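Local coordinates for minor capsid protein (Cafeteriavirus-dependent mavirus, PDB 6G42) that serves as the single jelly-roll penton protein of the virophage capsid, five copies of which probably close the shell at its fivefold vertices, at residues C[103-106]-C[107-110]; C[109-112]-C[113-117]; C[158-161]-C[162-166]. One frame throughout, in Å; residues are numbered along the deposited sequence.

Contact 1 of 3, residues C[103-106]-C[107-110]; sequences MYDY and VDVG
Asp105 meets Val107 at the start of helix 106-120. Asp105 OD1 accepts the backbone N-H of Val107, Val107 N lying 2.8 Å away, with an angle of 153° at the hydrogen. The donor comes to the anti side of the carboxylate and lies somewhat out of its plane. CG of Asp105 stands opposite its own backbone N, and this chi1 of -166° brings OD1 to Val107 N. The side chains of Asp105 and Val107 lie next to each other and point the same way.

The backbone takes over from there. Gly110 N donates to Tyr106 O at 3.1 Å. Val109 N reaches Asp105 O in a weak bond.

Met103 lays its methyl CE against the first turn. Its chain bends at chi3, and Met103 CE comes within 3.6 Å of Val109 CG2. Met103 CE also lies 3.7 Å from Asp108 CB. The Tyr106 ring approaches more loosely, with Tyr106 CD1 4.3 Å from Val109 CG2.

Asn245 holds the cap from outside: its ND2 donates to Asp105 OD1, and its OD1 accepts from Tyr106 N. OD1 of Asp105 is thus gripped by two donors. Phe135 of strand 132-136 packs on Tyr106 and Val107, and Phe93 on Met103. An aspartate that takes an N-H of the first turn in this way is the classic N-cap of an alpha-helix.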
ATOM      1  N   MET C 103       5.125 -24.584 -19.439  1.00 53.49           N
ATOM      2  CA  MET C 103       3.707 -24.810 -19.132  1.00 52.84           C
ATOM      3  C   MET C 103       3.083 -23.474 -18.727  1.00 50.38           C
ATOM      4  O   MET C 103       3.794 -22.540 -18.363  1.00 49.01           O
ATOM      5  CB  MET C 103       3.545 -25.837 -18.016  1.00 54.78           C
ATOM      6  CG  MET C 103       3.991 -27.238 -18.402  1.00 56.04           C
ATOM      7  SD  MET C 103       4.310 -28.306 -16.981  1.00 59.11           S
ATOM      8  CE  MET C 103       2.667 -28.396 -16.262  1.00 58.60           C
ATOM      9  N   TYR C 104       1.757 -23.399 -18.791  1.00 48.06           N
ATOM     10  CA  TYR C 104       1.030 -22.124 -18.696  1.00 47.56           C
ATOM     11  C   TYR C 104      -0.113 -22.089 -17.666  1.00 48.12           C
ATOM     12  O   TYR C 104      -0.920 -21.159 -17.664  1.00 48.95           O
ATOM     13  CB  TYR C 104       0.516 -21.745 -20.093  1.00 47.59           C
ATOM     14  CG  TYR C 104       1.633 -21.414 -21.062  1.00 48.22           C
ATOM     15  CD1 TYR C 104       2.318 -22.421 -21.748  1.00 47.16           C
ATOM     16  CD2 TYR C 104       2.022 -20.090 -21.280  1.00 48.64           C
ATOM     17  CE1 TYR C 104       3.353 -22.115 -22.624  1.00 47.35           C
ATOM     18  CE2 TYR C 104       3.057 -19.776 -22.152  1.00 48.08           C
ATOM     19  CZ  TYR C 104       3.717 -20.790 -22.824  1.00 48.03           C
ATOM     20  OH  TYR C 104       4.745 -20.468 -23.686  1.00 50.74           O
ATOM     21  N   ASP C 105      -0.150 -23.066 -16.764  1.00 49.43           N
ATOM     22  CA  ASP C 105      -1.244 -23.205 -15.803  1.00 51.03           C
ATOM     23  C   ASP C 105      -0.766 -24.032 -14.604  1.00 51.79           C
ATOM     24  O   ASP C 105      -0.292 -25.156 -14.772  1.00 52.85           O
ATOM     25  CB  ASP C 105      -2.442 -23.881 -16.483  1.00 51.78           C
ATOM     26  CG  ASP C 105      -3.726 -23.777 -15.674  1.00 54.49           C
ATOM     27  OD1 ASP C 105      -3.698 -23.919 -14.429  1.00 54.06           O
ATOM     28  OD2 ASP C 105      -4.784 -23.566 -16.298  1.00 58.10           O
ATOM     29  N   TYR C 106      -0.905 -23.483 -13.397  1.00 51.55           N
ATOM     30  CA  TYR C 106      -0.482 -24.185 -12.174  1.00 51.93           C
ATOM     31  C   TYR C 106      -1.378 -25.362 -11.795  1.00 53.17           C
ATOM     32  O   TYR C 106      -0.978 -26.187 -10.971  1.00 51.63           O
ATOM     33  CB  TYR C 106      -0.329 -23.212 -10.989  1.00 51.64           C
ATOM     34  CG  TYR C 106       0.851 -22.269 -11.156  1.00 50.67           C
ATOM     35  CD1 TYR C 106       2.158 -22.762 -11.269  1.00 49.61           C
ATOM     36  CD2 TYR C 106       0.668 -20.893 -11.224  1.00 48.61           C
ATOM     37  CE1 TYR C 106       3.233 -21.910 -11.446  1.00 47.53           C
ATOM     38  CE2 TYR C 106       1.744 -20.039 -11.394  1.00 47.66           C
ATOM     39  CZ  TYR C 106       3.020 -20.551 -11.500  1.00 45.90           C
ATOM     40  OH  TYR C 106       4.081 -19.696 -11.679  1.00 45.30           O
ATOM     41  N   VAL C 107      -2.571 -25.439 -12.390  1.00 56.64           N
ATOM     42  CA  VAL C 107      -3.431 -26.627 -12.267  1.00 57.77           C
ATOM     43  C   VAL C 107      -2.715 -27.825 -12.891  1.00 59.61           C
ATOM     44  O   VAL C 107      -2.642 -28.890 -12.270  1.00 61.61           O
ATOM     45  CB  VAL C 107      -4.824 -26.436 -12.922  1.00 57.65           C
ATOM     46  CG1 VAL C 107      -5.650 -27.714 -12.840  1.00 57.13           C
ATOM     47  CG2 VAL C 107      -5.592 -25.297 -12.255  1.00 58.47           C
ATOM     48  N   ASP C 108      -2.183 -27.631 -14.102  1.00 58.99           N
ATOM     49  CA  ASP C 108      -1.432 -28.671 -14.824  1.00 58.46           C
ATOM     50  C   ASP C 108      -0.172 -29.123 -14.090  1.00 59.37           C
ATOM     51  O   ASP C 108       0.200 -30.297 -14.161  1.00 62.99           O
ATOM     52  CB  ASP C 108      -1.041 -28.195 -16.232  1.00 58.92           C
ATOM     53  CG  ASP C 108      -2.239 -28.013 -17.157  1.00 59.73           C
ATOM     54  OD1 ASP C 108      -3.233 -28.764 -17.036  1.00 61.64           O
ATOM     55  OD2 ASP C 108      -2.173 -27.120 -18.025  1.00 57.33           O
ATOM     56  N   VAL C 109       0.490 -28.193 -13.404  1.00 58.36           N
ATOM     57  CA  VAL C 109       1.649 -28.529 -12.571  1.00 58.33           C
ATOM     58  C   VAL C 109       1.203 -29.451 -11.431  1.00 60.69           C
ATOM     59  O   VAL C 109       1.900 -30.406 -11.091  1.00 61.64           O
ATOM     60  CB  VAL C 109       2.367 -27.258 -12.049  1.00 57.04           C
ATOM     61  CG1 VAL C 109       3.444 -27.588 -11.022  1.00 56.81           C
ATOM     62  CG2 VAL C 109       2.996 -26.502 -13.211  1.00 56.25           C
ATOM     63  N   GLY C 110       0.035 -29.160 -10.862  1.00 64.76           N
ATOM     64  CA  GLY C 110      -0.587 -30.000  -9.837  1.00 65.07           C
ATOM     65  C   GLY C 110      -0.993 -31.373 -10.334  1.00 66.81           C
ATOM     66  O   GLY C 110      -0.693 -32.378  -9.688  1.00 67.45           O
TER

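Contact 2 of 3, residues C[109-112]-C[113-117]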
ATOM      1  N   VAL C 109       0.490 -28.193 -13.404  1.00 58.36           N
ATOM      2  CA  VAL C 109       1.649 -28.529 -12.571  1.00 58.33           C
ATOM      3  C   VAL C 109       1.203 -29.451 -11.431  1.00 60.69           C
ATOM      4  O   VAL C 109       1.900 -30.406 -11.091  1.00 61.64           O
ATOM      5  CB  VAL C 109       2.367 -27.258 -12.049  1.00 57.04           C
ATOM      6  CG1 VAL C 109       3.444 -27.588 -11.022  1.00 56.81           C
ATOM      7  CG2 VAL C 109       2.996 -26.502 -13.211  1.00 56.25           C
ATOM      8  N   GLY C 110       0.035 -29.160 -10.862  1.00 64.76           N
ATOM      9  CA  GLY C 110      -0.587 -30.000  -9.837  1.00 65.07           C
ATOM     10  C   GLY C 110      -0.993 -31.373 -10.334  1.00 66.81           C
ATOM     11  O   GLY C 110      -0.693 -32.378  -9.688  1.00 67.45           O
ATOM     12  N   THR C 111      -1.671 -31.407 -11.482  1.00 70.00           N
ATOM     13  CA  THR C 111      -2.082 -32.658 -12.138  1.00 69.89           C
ATOM     14  C   THR C 111      -0.881 -33.583 -12.390  1.00 73.04           C
ATOM     15  O   THR C 111      -0.933 -34.768 -12.059  1.00 75.39           O
ATOM     16  CB  THR C 111      -2.823 -32.373 -13.467  1.00 69.85           C
ATOM     17  OG1 THR C 111      -3.965 -31.548 -13.213  1.00 68.38           O
ATOM     18  CG2 THR C 111      -3.299 -33.668 -14.141  1.00 70.42           C
ATOM     19  N   ALA C 112       0.197 -33.031 -12.947  1.00 73.28           N
ATOM     20  CA  ALA C 112       1.419 -33.798 -13.234  1.00 70.69           C
ATOM     21  C   ALA C 112       2.000 -34.480 -11.993  1.00 70.61           C
ATOM     22  O   ALA C 112       2.388 -35.644 -12.042  1.00 72.69           O
ATOM     23  CB  ALA C 112       2.465 -32.903 -13.879  1.00 70.59           C
ATOM     24  N   ILE C 113       2.054 -33.748 -10.887  1.00 72.19           N
ATOM     25  CA  ILE C 113       2.512 -34.298  -9.609  1.00 73.17           C
ATOM     26  C   ILE C 113       1.540 -35.380  -9.118  1.00 73.87           C
ATOM     27  O   ILE C 113       1.962 -36.372  -8.524  1.00 73.33           O
ATOM     28  CB  ILE C 113       2.702 -33.176  -8.551  1.00 74.68           C
ATOM     29  CG1 ILE C 113       3.898 -32.288  -8.941  1.00 75.57           C
ATOM     30  CG2 ILE C 113       2.923 -33.743  -7.146  1.00 73.46           C
ATOM     31  CD1 ILE C 113       3.942 -30.938  -8.252  1.00 76.35           C
ATOM     32  N   ASN C 114       0.249 -35.179  -9.381  1.00 75.30           N
ATOM     33  CA  ASN C 114      -0.804 -36.118  -8.976  1.00 76.83           C
ATOM     34  C   ASN C 114      -0.735 -37.463  -9.697  1.00 79.12           C
ATOM     35  O   ASN C 114      -0.838 -38.510  -9.061  1.00 81.84           O
ATOM     36  CB  ASN C 114      -2.190 -35.495  -9.203  1.00 75.20           C
ATOM     37  CG  ASN C 114      -3.283 -36.188  -8.405  1.00 75.60           C
ATOM     38  OD1 ASN C 114      -3.055 -36.650  -7.288  1.00 76.89           O
ATOM     39  ND2 ASN C 114      -4.480 -36.258  -8.975  1.00 77.20           N
ATOM     40  N   GLU C 115      -0.577 -37.425 -11.020  1.00 80.68           N
ATOM     41  CA  GLU C 115      -0.486 -38.645 -11.840  1.00 81.18           C
ATOM     42  C   GLU C 115       0.767 -39.478 -11.532  1.00 81.07           C
ATOM     43  O   GLU C 115       0.726 -40.709 -11.594  1.00 82.37           O
ATOM     44  CB  GLU C 115      -0.539 -38.297 -13.333  1.00 80.76           C
ATOM     45  CG  GLU C 115      -1.897 -37.783 -13.796  1.00 79.91           C
ATOM     46  CD  GLU C 115      -1.915 -37.329 -15.250  1.00 80.38           C
ATOM     47  OE1 GLU C 115      -0.849 -37.297 -15.903  1.00 78.79           O
ATOM     48  OE2 GLU C 115      -3.011 -36.992 -15.747  1.00 83.33           O
ATOM     49  N   THR C 116       1.869 -38.798 -11.216  1.00 80.00           N
ATOM     50  CA  THR C 116       3.086 -39.446 -10.704  1.00 78.93           C
ATOM     51  C   THR C 116       2.797 -40.180  -9.392  1.00 80.28           C
ATOM     52  O   THR C 116       3.229 -41.315  -9.194  1.00 79.34           O
ATOM     53  CB  THR C 116       4.199 -38.411 -10.446  1.00 75.25           C
ATOM     54  OG1 THR C 116       4.349 -37.578 -11.597  1.00 74.28           O
ATOM     55  CG2 THR C 116       5.535 -39.091 -10.140  1.00 74.34           C
ATOM     56  N   LEU C 117       2.070 -39.507  -8.506  1.00 82.46           N
ATOM     57  CA  LEU C 117       1.695 -40.052  -7.209  1.00 85.03           C
ATOM     58  C   LEU C 117       0.692 -41.203  -7.326  1.00 88.64           C
ATOM     59  O   LEU C 117       0.783 -42.186  -6.590  1.00 93.48           O
ATOM     60  CB  LEU C 117       1.131 -38.935  -6.326  1.00 85.93           C
ATOM     61  CG  LEU C 117       1.139 -39.149  -4.814  1.00 88.46           C
ATOM     62  CD1 LEU C 117       2.551 -39.281  -4.256  1.00 89.11           C
ATOM     63  CD2 LEU C 117       0.424 -37.987  -4.147  1.00 92.18           C
TER
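Ile113 lies one turn on from Val109, and its N donates to Val109 O in a weak bond. CG1 and CD1 of Ile113 both pass that carbonyl oxygen, with Ile113 CD1 3.5 Å from Val109 O. The two side chains meet loosely, with 4.4 Å between Val109 CG1 and Ile113 CD1.

Asn114 N donates to Gly110 O at 3.0 Å. The side chain of Asn114 stands with CG opposite its own backbone N (chi1 -161°). Its amide points to Phe133, where Asn114 OD1 accepts from Phe133 N. This bond ties the helix to strand 132-136.

Glu115 N binds Thr111 O at 2.9 Å. The side chain of Glu115 then extends beside that of Thr111, both pointing the same way. Glu115 OE2 comes to 3.7 Å from the methyl CG2 of Thr111. The hydroxyl of Thr111 turns back instead to Val107 O.

Thr116 adds a second bond to its turn. OG1 of Thr116 sits beside its own backbone N (chi1 -50°) and donates to Ala112 O at 2.8 Å. Thr116 N reaches the same oxygen in a weak bond, so two donors of one residue grip it. This satisfies a buried hydroxyl within the helix. Val91 and Val75 pack around Thr116.

The i to i+4 bonds, with a threonine hydroxyl folded back onto a carbonyl, are typical of an alpha-helix. Here Ala112, Ile113 and Thr116 are buried, while Glu115 is exposed.

Contact 3 of 3, residues C[158-161]-C[162-166]; sequences FNDD and MRVDF
The chain leaves strand 154-158 at Phe158 and winds at once into the short helix 160-165, whose turns are closed by Arg163 N to Asn159 O (2.8 Å, 173° at the hydrogen), Val164 N to Asp160 O and Asp165 N to Asp161 O.

Met162 folds back over the Phe158 ring. Its chain bends at chi2 (-82°) and again at chi3, which sets Met162 CE 3.6 Å from the centroid of the Phe158 ring, close to the ring normal. This is a CH-pi contact over one face. Met162 SD stands farther above the same face, 4.9 Å from the Phe158 centroid, in a Met-aromatic contact. Phe166 CB comes to the edge of the ring, 4.0 Å from Phe158 CE2. The two phenylalanine side chains cross at about a right angle.

Asn159 is the N-cap. Asn159 OD1 accepts from Met162 N in a weak bond of 3.4 Å. Asn159 ND2 is held by Asp72 O.

The carboxylates face other partners. Asp160 and Asp161 both accept from Gln294 of the second subunit, and Asp161 also accepts from Asp72 N. Asp165 takes the hydroxyl of Tyr73 and pairs with Lys60 of the second subunit in a salt bridge.

The apolar groups thus pack the helix on the end of strand 154-158. Its aspartates bond both to their own chain and to the second subunit. The positive charge of Lys60 of the second subunit would probably favour the ionised form of Asp165.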
ATOM      1  N   PHE C 158       8.654 -35.896  -0.187  1.00 72.32           N
ATOM      2  CA  PHE C 158       9.092 -34.880  -1.154  1.00 70.70           C
ATOM      3  C   PHE C 158      10.618 -34.851  -1.110  1.00 68.74           C
ATOM      4  O   PHE C 158      11.207 -34.769  -0.029  1.00 68.69           O
ATOM      5  CB  PHE C 158       8.591 -33.486  -0.731  1.00 71.71           C
ATOM      6  CG  PHE C 158       7.172 -33.149  -1.146  1.00 72.25           C
ATOM      7  CD1 PHE C 158       6.184 -34.121  -1.318  1.00 71.32           C
ATOM      8  CD2 PHE C 158       6.812 -31.815  -1.312  1.00 73.98           C
ATOM      9  CE1 PHE C 158       4.891 -33.772  -1.679  1.00 71.33           C
ATOM     10  CE2 PHE C 158       5.518 -31.463  -1.671  1.00 75.27           C
ATOM     11  CZ  PHE C 158       4.556 -32.444  -1.854  1.00 72.45           C
ATOM     12  N   ASN C 159      11.263 -34.898  -2.275  1.00 68.00           N
ATOM     13  CA  ASN C 159      12.723 -34.696  -2.355  1.00 68.25           C
ATOM     14  C   ASN C 159      13.061 -33.206  -2.186  1.00 66.60           C
ATOM     15  O   ASN C 159      12.158 -32.382  -2.041  1.00 65.19           O
ATOM     16  CB  ASN C 159      13.310 -35.291  -3.648  1.00 67.98           C
ATOM     17  CG  ASN C 159      12.988 -34.478  -4.888  1.00 67.35           C
ATOM     18  OD1 ASN C 159      11.964 -33.806  -4.958  1.00 69.48           O
ATOM     19  ND2 ASN C 159      13.851 -34.567  -5.893  1.00 68.26           N
ATOM     20  N   ASP C 160      14.344 -32.863  -2.212  1.00 66.71           N
ATOM     21  CA  ASP C 160      14.775 -31.509  -1.851  1.00 68.42           C
ATOM     22  C   ASP C 160      14.311 -30.398  -2.807  1.00 70.26           C
ATOM     23  O   ASP C 160      14.101 -29.272  -2.367  1.00 73.91           O
ATOM     24  CB  ASP C 160      16.294 -31.439  -1.668  1.00 69.79           C
ATOM     25  CG  ASP C 160      16.732 -30.218  -0.859  1.00 71.67           C
ATOM     26  OD1 ASP C 160      16.099 -29.929   0.184  1.00 72.97           O
ATOM     27  OD2 ASP C 160      17.703 -29.544  -1.273  1.00 71.38           O
ATOM     28  N   ASP C 161      14.155 -30.698  -4.095  1.00 68.54           N
ATOM     29  CA  ASP C 161      13.592 -29.714  -5.037  1.00 68.07           C
ATOM     30  C   ASP C 161      12.100 -29.461  -4.779  1.00 68.44           C
ATOM     31  O   ASP C 161      11.652 -28.315  -4.829  1.00 68.97           O
ATOM     32  CB  ASP C 161      13.844 -30.118  -6.495  1.00 67.40           C
ATOM     33  CG  ASP C 161      15.265 -29.782  -6.969  1.00 69.52           C
ATOM     34  OD1 ASP C 161      16.176 -29.627  -6.123  1.00 66.58           O
ATOM     35  OD2 ASP C 161      15.471 -29.674  -8.200  1.00 71.26           O
ATOM     36  N   MET C 162      11.348 -30.525  -4.501  1.00 69.41           N
ATOM     37  CA  MET C 162       9.938 -30.414  -4.099  1.00 70.67           C
ATOM     38  C   MET C 162       9.799 -29.686  -2.761  1.00 68.22           C
ATOM     39  O   MET C 162       8.990 -28.774  -2.625  1.00 69.44           O
ATOM     40  CB  MET C 162       9.298 -31.802  -3.994  1.00 72.96           C
ATOM     41  CG  MET C 162       9.003 -32.465  -5.332  1.00 73.70           C
ATOM     42  SD  MET C 162       7.464 -31.894  -6.071  1.00 76.38           S
ATOM     43  CE  MET C 162       6.272 -32.767  -5.064  1.00 75.24           C
ATOM     44  N   ARG C 163      10.593 -30.112  -1.784  1.00 66.89           N
ATOM     45  CA  ARG C 163      10.672 -29.471  -0.468  1.00 66.49           C
ATOM     46  C   ARG C 163      10.772 -27.949  -0.575  1.00 63.63           C
ATOM     47  O   ARG C 163       9.983 -27.228   0.028  1.00 63.11           O
ATOM     48  CB  ARG C 163      11.884 -30.030   0.292  1.00 69.53           C
ATOM     49  CG  ARG C 163      12.269 -29.324   1.590  1.00 70.78           C
ATOM     50  CD  ARG C 163      11.261 -29.574   2.687  1.00 72.22           C
ATOM     51  NE  ARG C 163      11.792 -29.167   3.991  1.00 71.68           N
ATOM     52  CZ  ARG C 163      11.588 -27.991   4.583  1.00 70.03           C
ATOM     53  NH1 ARG C 163      10.847 -27.033   4.014  1.00 71.77           N
ATOM     54  NH2 ARG C 163      12.136 -27.765   5.774  1.00 69.01           N
ATOM     55  N   VAL C 164      11.741 -27.475  -1.351  1.00 60.81           N
ATOM     56  CA  VAL C 164      12.007 -26.040  -1.470  1.00 58.84           C
ATOM     57  C   VAL C 164      10.845 -25.312  -2.154  1.00 59.88           C
ATOM     58  O   VAL C 164      10.336 -24.316  -1.624  1.00 66.20           O
ATOM     59  CB  VAL C 164      13.359 -25.755  -2.180  1.00 56.17           C
ATOM     60  CG1 VAL C 164      13.570 -24.263  -2.408  1.00 55.44           C
ATOM     61  CG2 VAL C 164      14.514 -26.280  -1.341  1.00 55.94           C
ATOM     62  N   ASP C 165      10.419 -25.812  -3.311  1.00 56.67           N
ATOM     63  CA  ASP C 165       9.381 -25.134  -4.100  1.00 53.82           C
ATOM     64  C   ASP C 165       7.968 -25.241  -3.519  1.00 52.31           C
ATOM     65  O   ASP C 165       7.109 -24.430  -3.868  1.00 53.39           O
ATOM     66  CB  ASP C 165       9.414 -25.609  -5.554  1.00 53.20           C
ATOM     67  CG  ASP C 165      10.649 -25.115  -6.309  1.00 53.00           C
ATOM     68  OD1 ASP C 165      11.486 -24.382  -5.731  1.00 51.16           O
ATOM     69  OD2 ASP C 165      10.786 -25.460  -7.497  1.00 52.80           O
ATOM     70  N   PHE C 166       7.733 -26.211  -2.638  1.00 51.29           N
ATOM     71  CA  PHE C 166       6.468 -26.303  -1.880  1.00 53.59           C
ATOM     72  C   PHE C 166       6.745 -26.277  -0.365  1.00 54.46           C
ATOM     73  O   PHE C 166       6.202 -27.068   0.403  1.00 53.27           O
ATOM     74  CB  PHE C 166       5.677 -27.546  -2.303  1.00 54.40           C
ATOM     75  CG  PHE C 166       5.415 -27.618  -3.785  1.00 55.41           C
ATOM     76  CD1 PHE C 166       6.336 -28.207  -4.643  1.00 55.38           C
ATOM     77  CD2 PHE C 166       4.259 -27.081  -4.328  1.00 55.50           C
ATOM     78  CE1 PHE C 166       6.105 -28.265  -6.009  1.00 55.12           C
ATOM     79  CE2 PHE C 166       4.020 -27.145  -5.694  1.00 55.90           C
ATOM     80  CZ  PHE C 166       4.945 -27.739  -6.535  1.00 55.09           C
TER

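From the N terminus, the chain passes strand 84-90 and enters a loop. Contact 1 starts inside that loop and caps helix 106-120. Contact 2 continues along the helix and shares Val109 and Gly110 with contact 1; their centres are about 10 Å apart. Contact 3 comes later, where strand 154-158 turns into helix 160-165. Each contact closes only local turns. Contacts 1 and 2 overlap, contact 3 follows both in series, and none nests in or crosses another. Contacts 2 and 3 touch: Ile113 CD1 lies 3.8 Å from Phe166 CZ, and Ile113 CG2 packs on Met162 CE. They join the two helices, and contact 3 extends the link to a second subunit.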